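Local coordinates for glycoside hydrolase, family 11\:clostridium cellulosome enzyme, dockerin type i\:polysaccharide (Clostridium thermocellum, PDB 2C71), which probably removes acetyl groups from acetylated xylan in plant cell walls, as a metal-dependent carbohydrate esterase of family 4 that binds magnesium here, at residues T97-S109 and F113-T125. Residues are numbered along the deposited sequence; the frame is centred on the assembly and turned at random. Where two conformers were deposited one is given.
Sequences TPKFFRPPNLETS and FNNVDLVFVGGLT
Phe101 turns the edge of its ring onto the face of Phe120, the centroids 5.0 Å apart and the planes at 82°. Followed outward, Phe101 first sets its CB against Leu118 CB at 3.7 Å. Its CG then meets Val116 CG1 at 3.9 Å, in an off-centre CH-pi contact with the ring. CD2 stands over the centre of the Phe120 ring, and CE2, the next atom of that edge, is 3.7 Å from Phe120 CE2. CG anti to the backbone N (chi1 172°) sends the side chain out beside that of Phe120, with the CD2-CE2 edge turned to its face. Flat, apolar phenylalanines suit this layer: Phe113 covers the opposite face of Phe120, and Pro103 CG reaches Phe120 CD2 at 3.7 Å.

Beneath the rings the chains pair as parallel strands. Phe101 both donates to Val119 O (2.8 Å from its N) and accepts at its own O from Val121 N (2.9 Å), while Val119 N bonds to Lys99 O. On the other sheet face Phe100 CD1 packs on Val119 CB, where the beta-branch of Val119 also sets CG1 against Phe100 CE1. Arg102, bent at its third torsion, brings NE to Val121 O in a weak bond; NH1 forms a salt bridge with Asp12, and the arginine side chain lies about 6 Å from the bound magnesium ion.

Strand 100-101, helix 110-115 and strand 119-120 form a beta-alpha-beta unit of the NodB-homology domain; helix 185-192 covers Phe100 and Val119, whereas helix 76-94 meets Val116.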
loop_
_atom_site.group_PDB
_atom_site.type_symbol
_atom_site.label_atom_id
_atom_site.label_comp_id
_atom_site.label_asym_id
_atom_site.label_seq_id
_atom_site.Cartn_x
_atom_site.Cartn_y
_atom_site.Cartn_z
ATOM N N THR A 97 12.297 -7.601 -2.799
ATOM C CA THR A 97 11.585 -8.488 -1.883
ATOM C C THR A 97 11.007 -7.728 -0.694
ATOM O O THR A 97 11.698 -6.928 -0.064
ATOM C CB THR A 97 12.500 -9.614 -1.366
ATOM O OG1 THR A 97 11.795 -10.397 -0.394
ATOM C CG2 THR A 97 13.753 -9.032 -0.728
ATOM N N PRO A 98 9.736 -7.981 -0.392
ATOM C CA PRO A 98 8.916 -7.004 0.343
ATOM C C PRO A 98 9.399 -6.858 1.792
ATOM O O PRO A 98 9.911 -7.839 2.328
ATOM C CB PRO A 98 7.525 -7.620 0.276
ATOM C CG PRO A 98 7.506 -8.282 -1.077
ATOM C CD PRO A 98 8.934 -8.712 -1.388
ATOM N N LYS A 99 9.231 -5.686 2.399
ATOM C CA LYS A 99 9.571 -5.491 3.810
ATOM C C LYS A 99 8.319 -5.282 4.664
ATOM O O LYS A 99 8.382 -5.263 5.892
ATOM C CB LYS A 99 10.518 -4.300 3.974
ATOM C CG LYS A 99 11.929 -4.554 3.471
ATOM C CD LYS A 99 12.919 -3.585 4.099
ATOM C CE LYS A 99 13.669 -2.796 3.039
ATOM N NZ LYS A 99 13.876 -1.378 3.443
ATOM N N PHE A 100 7.187 -5.127 3.988
ATOM C CA PHE A 100 5.914 -4.767 4.612
ATOM C C PHE A 100 4.783 -5.656 4.102
ATOM O O PHE A 100 4.786 -6.058 2.934
ATOM C CB PHE A 100 5.591 -3.309 4.316
ATOM C CG PHE A 100 6.585 -2.336 4.912
ATOM C CD1 PHE A 100 6.479 -1.969 6.222
ATOM C CD2 PHE A 100 7.616 -1.825 4.176
ATOM C CE1 PHE A 100 7.415 -1.101 6.795
ATOM C CE2 PHE A 100 8.544 -0.951 4.724
ATOM C CZ PHE A 100 8.456 -0.594 6.032
ATOM N N PHE A 101 3.855 -5.913 5.008
ATOM C CA PHE A 101 2.642 -6.722 4.758
ATOM C C PHE A 101 1.431 -5.926 5.199
ATOM O O PHE A 101 1.429 -5.371 6.300
ATOM C CB PHE A 101 2.730 -8.011 5.592
ATOM C CG PHE A 101 1.483 -8.872 5.596
ATOM C CD1 PHE A 101 0.967 -9.384 4.415
ATOM C CD2 PHE A 101 0.861 -9.181 6.780
ATOM C CE1 PHE A 101 -0.181 -10.212 4.453
ATOM C CE2 PHE A 101 -0.256 -10.015 6.798
ATOM C CZ PHE A 101 -0.747 -10.534 5.639
ATOM N N ARG A 102 0.382 -5.910 4.387
ATOM C CA ARG A 102 -0.895 -5.374 4.785
ATOM C C ARG A 102 -1.889 -6.504 4.825
ATOM O O ARG A 102 -2.205 -7.107 3.775
ATOM C CB ARG A 102 -1.442 -4.331 3.827
ATOM C CG ARG A 102 -2.816 -3.845 4.303
ATOM C CD ARG A 102 -3.185 -2.524 3.794
ATOM N NE ARG A 102 -2.344 -1.459 4.298
ATOM C CZ ARG A 102 -1.910 -0.400 3.607
ATOM N NH1 ARG A 102 -2.173 -0.259 2.313
ATOM N NH2 ARG A 102 -1.149 0.504 4.200
ATOM N N PRO A 103 -2.397 -6.870 6.007
ATOM C CA PRO A 103 -3.334 -7.999 6.092
ATOM C C PRO A 103 -4.578 -7.717 5.269
ATOM O O PRO A 103 -5.168 -6.620 5.346
ATOM C CB PRO A 103 -3.677 -8.110 7.591
ATOM C CG PRO A 103 -2.663 -7.366 8.265
ATOM C CD PRO A 103 -2.081 -6.321 7.323
ATOM N N PRO A 104 -5.048 -8.725 4.517
ATOM C CA PRO A 104 -6.379 -8.615 3.870
ATOM C C PRO A 104 -7.412 -8.233 4.898
ATOM O O PRO A 104 -7.514 -8.835 5.988
ATOM C CB PRO A 104 -6.593 -10.014 3.293
ATOM C CG PRO A 104 -5.192 -10.463 2.978
ATOM C CD PRO A 104 -4.381 -9.979 4.166
ATOM N N ASN A 105 -8.235 -7.247 4.560
ATOM C CA ASN A 105 -9.300 -6.744 5.422
ATOM C C ASN A 105 -8.805 -6.161 6.744
ATOM O O ASN A 105 -9.622 -5.901 7.625
ATOM C CB ASN A 105 -10.350 -7.813 5.732
ATOM C CG ASN A 105 -10.968 -8.437 4.508
ATOM O OD1 ASN A 105 -11.410 -9.590 4.539
ATOM N ND2 ASN A 105 -11.005 -7.730 3.424
ATOM N N LEU A 106 -7.519 -5.926 6.892
ATOM C CA LEU A 106 -6.919 -5.450 8.134
ATOM C C LEU A 106 -7.158 -6.425 9.279
ATOM O O LEU A 106 -6.975 -6.048 10.435
ATOM C CB LEU A 106 -7.297 -4.030 8.517
ATOM C CG LEU A 106 -6.948 -2.986 7.450
ATOM C CD1 LEU A 106 -7.315 -1.615 7.894
ATOM C CD2 LEU A 106 -5.444 -3.019 7.092
ATOM N N GLU A 107 -7.440 -7.699 8.993
ATOM C CA GLU A 107 -7.739 -8.684 10.023
ATOM C C GLU A 107 -6.488 -9.425 10.465
ATOM O O GLU A 107 -5.796 -10.013 9.630
ATOM C CB GLU A 107 -8.773 -9.682 9.524
ATOM C CG GLU A 107 -10.152 -9.060 9.436
ATOM C CD GLU A 107 -11.184 -9.734 8.526
ATOM O OE1 GLU A 107 -10.866 -10.673 7.774
ATOM O OE2 GLU A 107 -12.361 -9.252 8.542
ATOM N N THR A 108 -6.177 -9.401 11.776
ATOM C CA THR A 108 -5.004 -10.052 12.314
ATOM C C THR A 108 -5.408 -11.064 13.388
ATOM O O THR A 108 -6.553 -11.062 13.893
ATOM C CB THR A 108 -3.970 -9.071 12.854
ATOM O OG1 THR A 108 -4.482 -8.438 14.024
ATOM C CG2 THR A 108 -3.578 -8.019 11.788
ATOM N N SER A 109 -4.433 -11.894 13.748
ATOM C CA SER A 109 -4.519 -12.827 14.870
ATOM C C SER A 109 -3.102 -13.050 15.328
ATOM O O SER A 109 -2.171 -12.801 14.578
ATOM C CB SER A 109 -5.160 -14.166 14.467
ATOM O OG SER A 109 -4.326 -14.792 13.496
ATOM N N PHE A 113 0.377 -12.941 12.950
ATOM C CA PHE A 113 1.594 -12.254 13.346
ATOM C C PHE A 113 2.757 -13.208 13.461
ATOM O O PHE A 113 3.874 -12.900 13.070
ATOM C CB PHE A 113 1.417 -11.526 14.687
ATOM C CG PHE A 113 0.821 -10.151 14.550
ATOM C CD1 PHE A 113 1.554 -9.110 13.907
ATOM C CD2 PHE A 113 -0.418 -9.848 15.066
ATOM C CE1 PHE A 113 1.019 -7.858 13.836
ATOM C CE2 PHE A 113 -0.931 -8.572 14.997
ATOM C CZ PHE A 113 -0.183 -7.565 14.363
ATOM N N ASN A 114 2.537 -14.423 14.006
ATOM C CA ASN A 114 3.584 -15.432 14.251
ATOM C C ASN A 114 4.164 -15.988 12.994
ATOM O O ASN A 114 5.246 -16.567 13.025
ATOM C CB ASN A 114 3.097 -16.636 15.072
ATOM C CG ASN A 114 4.209 -17.318 15.818
ATOM O OD1 ASN A 114 5.054 -16.661 16.402
ATOM N ND2 ASN A 114 4.233 -18.640 15.761
ATOM N N ASN A 115 3.410 -15.934 11.883
ATOM C CA ASN A 115 3.791 -16.647 10.674
ATOM C C ASN A 115 4.113 -15.742 9.494
ATOM O O ASN A 115 4.309 -16.255 8.383
ATOM C CB ASN A 115 2.713 -17.680 10.343
ATOM C CG ASN A 115 2.767 -18.854 11.282
ATOM O OD1 ASN A 115 3.657 -19.713 11.166
ATOM N ND2 ASN A 115 1.878 -18.856 12.237
ATOM N N VAL A 116 4.190 -14.437 9.719
ATOM C CA VAL A 116 4.583 -13.471 8.691
ATOM C C VAL A 116 5.750 -12.625 9.241
ATOM O O VAL A 116 5.587 -11.834 10.165
ATOM C CB VAL A 116 3.416 -12.581 8.272
ATOM C CG1 VAL A 116 3.862 -11.614 7.134
ATOM C CG2 VAL A 116 2.178 -13.367 7.828
ATOM N N ASP A 117 6.923 -12.813 8.632
ATOM C CA ASP A 117 8.148 -12.096 8.997
ATOM C C ASP A 117 8.328 -10.824 8.169
ATOM O O ASP A 117 9.350 -10.621 7.512
ATOM C CB ASP A 117 9.368 -13.005 8.840
ATOM C CG ASP A 117 10.584 -12.480 9.577
ATOM O OD1 ASP A 117 10.414 -11.897 10.670
ATOM O OD2 ASP A 117 11.711 -12.648 9.065
ATOM N N LEU A 118 7.308 -9.980 8.223
ATOM C CA LEU A 118 7.247 -8.678 7.570
ATOM C C LEU A 118 6.641 -7.701 8.542
ATOM O O LEU A 118 5.943 -8.111 9.481
ATOM C CB LEU A 118 6.322 -8.735 6.299
ATOM C CG LEU A 118 6.788 -9.677 5.178
ATOM C CD1 LEU A 118 5.718 -9.912 4.140
ATOM C CD2 LEU A 118 8.081 -9.179 4.466
ATOM N N VAL A 119 6.905 -6.397 8.348
ATOM C CA VAL A 119 6.298 -5.368 9.202
ATOM C C VAL A 119 4.842 -5.159 8.750
ATOM O O VAL A 119 4.596 -4.944 7.561
ATOM C CB VAL A 119 7.104 -4.084 9.151
ATOM C CG1 VAL A 119 6.366 -2.968 9.867
ATOM C CG2 VAL A 119 8.503 -4.313 9.789
ATOM N N PHE A 120 3.900 -5.246 9.681
ATOM C CA PHE A 120 2.485 -5.114 9.399
ATOM C C PHE A 120 2.079 -3.640 9.371
ATOM O O PHE A 120 2.369 -2.886 10.312
ATOM C CB PHE A 120 1.629 -5.785 10.466
ATOM C CG PHE A 120 1.541 -7.297 10.368
ATOM C CD1 PHE A 120 2.662 -8.104 10.293
ATOM C CD2 PHE A 120 0.303 -7.912 10.440
ATOM C CE1 PHE A 120 2.564 -9.495 10.282
ATOM C CE2 PHE A 120 0.175 -9.302 10.409
ATOM C CZ PHE A 120 1.299 -10.086 10.325
ATOM N N VAL A 121 1.410 -3.233 8.298
ATOM C CA VAL A 121 0.918 -1.866 8.174
ATOM C C VAL A 121 -0.590 -1.838 7.950
ATOM O O VAL A 121 -1.134 -2.665 7.219
ATOM C CB VAL A 121 1.614 -1.117 7.022
ATOM C CG1 VAL A 121 3.055 -0.795 7.393
ATOM C CG2 VAL A 121 1.556 -1.940 5.744
ATOM N N GLY A 122 -1.260 -0.880 8.583
ATOM C CA GLY A 122 -2.652 -0.599 8.286
ATOM C C GLY A 122 -2.845 0.756 7.635
ATOM O O GLY A 122 -2.557 0.934 6.452
ATOM N N GLY A 123 -3.337 1.716 8.411
ATOM C CA GLY A 123 -3.354 3.104 7.990
ATOM C C GLY A 123 -4.744 3.711 8.008
ATOM O O GLY A 123 -5.766 3.054 8.208
ATOM N N LEU A 124 -4.766 5.004 7.776
ATOM C CA LEU A 124 -5.963 5.836 7.666
ATOM C C LEU A 124 -6.714 5.456 6.388
ATOM O O LEU A 124 -6.160 5.547 5.306
ATOM C CB LEU A 124 -5.524 7.313 7.576
ATOM C CG LEU A 124 -6.623 8.362 7.290
ATOM C CD1 LEU A 124 -7.533 8.510 8.516
ATOM C CD2 LEU A 124 -5.971 9.687 6.887
ATOM N N THR A 125 -7.988 5.100 6.503
ATOM C CA THR A 125 -8.771 4.790 5.324
ATOM C C THR A 125 -9.631 5.981 4.939
ATOM O O THR A 125 -9.798 6.927 5.708
ATOM C CB THR A 125 -9.620 3.541 5.570
ATOM O OG1 THR A 125 -10.537 3.804 6.616
ATOM C CG2 THR A 125 -8.790 2.312 5.921
#